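Local coordinates for Aln2 (Streptomyces sp. CM020, PDB 6P7L), which is a SnoaL-like protein of the NTF2-like superfamily that probably takes part in biosynthesis of the polyketide antibiotic alnumycin, in a role not yet defined, at residues 62-67 and 146-151. Residues are numbered along the deposited sequence; the frame is centred on the assembly and turned at random.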
# COMPACT_ATOMS: atom_id res chain seq x y z
N THR A 62 -9.68 -20.27 0.86
CA THR A 62 -9.84 -19.26 1.89
C THR A 62 -11.28 -18.80 2.02
O THR A 62 -11.61 -18.10 2.99
CB THR A 62 -8.97 -18.01 1.63
OG1 THR A 62 -9.44 -17.28 0.49
CG2 THR A 62 -7.49 -18.36 1.50
N PHE A 63 -12.16 -19.22 1.09
CA PHE A 63 -13.57 -18.86 1.14
C PHE A 63 -14.37 -19.95 1.85
O PHE A 63 -14.05 -21.14 1.77
CB PHE A 63 -14.15 -18.64 -0.28
CG PHE A 63 -13.70 -17.36 -0.91
CD1 PHE A 63 -12.43 -17.26 -1.47
CD2 PHE A 63 -14.54 -16.27 -0.97
CE1 PHE A 63 -12.00 -16.08 -2.02
CE2 PHE A 63 -14.10 -15.07 -1.53
CZ PHE A 63 -12.83 -15.00 -2.03
N VAL A 64 -15.42 -19.54 2.57
CA VAL A 64 -16.30 -20.51 3.23
C VAL A 64 -17.32 -21.08 2.26
O VAL A 64 -17.58 -20.56 1.18
CB VAL A 64 -17.00 -19.88 4.46
CG1 VAL A 64 -15.97 -19.37 5.43
CG2 VAL A 64 -17.99 -18.82 4.02
N ALA A 65 -17.93 -22.19 2.68
CA ALA A 65 -19.02 -22.77 1.90
C ALA A 65 -20.11 -21.72 1.70
O ALA A 65 -20.44 -20.95 2.61
CB ALA A 65 -19.60 -23.99 2.60
N GLY A 66 -20.67 -21.67 0.50
CA GLY A 66 -21.69 -20.67 0.20
C GLY A 66 -21.22 -19.23 0.12
O GLY A 66 -22.08 -18.34 0.00
N ALA A 67 -19.91 -18.97 0.12
CA ALA A 67 -19.42 -17.60 -0.02
C ALA A 67 -19.92 -16.99 -1.33
O ALA A 67 -20.10 -17.68 -2.33
CB ALA A 67 -17.89 -17.57 0.00
N VAL A 146 -15.17 -14.00 8.15
CA VAL A 146 -15.69 -14.70 9.31
C VAL A 146 -14.60 -15.62 9.84
O VAL A 146 -13.69 -16.02 9.12
CB VAL A 146 -16.96 -15.50 8.98
CG1 VAL A 146 -18.09 -14.57 8.58
CG2 VAL A 146 -16.69 -16.57 7.90
N ARG A 147 -14.72 -15.96 11.12
CA ARG A 147 -13.74 -16.82 11.78
C ARG A 147 -14.25 -18.26 11.79
O ARG A 147 -15.37 -18.52 12.22
CB ARG A 147 -13.50 -16.32 13.20
CG ARG A 147 -12.28 -16.89 13.88
CD ARG A 147 -12.05 -16.15 15.19
NE ARG A 147 -11.84 -14.71 14.96
CZ ARG A 147 -10.71 -14.21 14.48
NH1 ARG A 147 -9.72 -15.04 14.19
NH2 ARG A 147 -10.57 -12.88 14.28
N VAL A 148 -13.42 -19.19 11.31
CA VAL A 148 -13.77 -20.61 11.26
C VAL A 148 -12.63 -21.38 11.87
O VAL A 148 -11.49 -21.32 11.37
CB VAL A 148 -14.05 -21.10 9.82
CG1 VAL A 148 -14.37 -22.58 9.80
CG2 VAL A 148 -15.18 -20.28 9.24
N SER A 149 -12.92 -22.11 12.97
CA SER A 149 -11.92 -22.81 13.77
C SER A 149 -10.74 -21.89 14.07
O SER A 149 -9.58 -22.25 13.91
CB SER A 149 -11.47 -24.12 13.11
OG SER A 149 -12.59 -24.81 12.60
N GLY A 150 -11.06 -20.63 14.37
CA GLY A 150 -10.09 -19.68 14.87
C GLY A 150 -9.40 -18.86 13.83
O GLY A 150 -8.59 -17.99 14.19
N VAL A 151 -9.66 -19.09 12.54
CA VAL A 151 -8.92 -18.42 11.49
C VAL A 151 -9.90 -17.67 10.61
O VAL A 151 -11.04 -18.09 10.41
CB VAL A 151 -8.06 -19.39 10.65
CG1 VAL A 151 -7.16 -20.24 11.53
CG2 VAL A 151 -8.96 -20.24 9.79
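V64 meets V146 and V148 in a small apolar contact at the surface of the NTF2-like fold, where the short strand 63-64 faces the end of strand 133-148 across the intervening strand 151-161. A single methyl group, CG1 of V64, does all the touching on its side. It lies 3.8 Å from V146 CG2 and 4.0 Å from V148 CG2, so that it bridges two methyls two residues apart on the opposing strand, meeting both valines at a slant. The CA atoms of V64 and V148 remain 8.4 Å apart, a spacing at which the side chains alone make the junction. With chi1 of V64 at -58°, CG1 stands beside the backbone N and anti to the carbonyl carbon, and this is the branch carried to the two valines; the CA–CB bonds of V64 and V148 both point toward the other segment.

Both backbones turn next to the contact. A type II turn from V64 to A67, with A67 N bonded to V64 O at 3.0 Å, takes the chain round a corner into strand 67-70; G66 occupies its positive-phi position. On the other side a type I' turn from V148 to V151 forms the hairpin between strands 133-148 and 151-161, closed by V148 N to V151 O (2.8 Å) and V151 N to V148 O (3.1 Å). R147, whose CA–CB bond is directed away from 62-67, bonds through NH1 to G150 O at 3.2 Å and to E39 of helix 34-52 in a salt bridge.

Strand 151-161 links the two sides, since the backbone of V64 bonds to S154 and that of V146 to R153. The direct valine contact buries only 85 Å² and is purely dispersive and hydrophobic, without directional bonds, which is consistent with the alignment being set mainly by backbone pairing to strand 151-161, with the valines adding apolar cover beside R153 and R155.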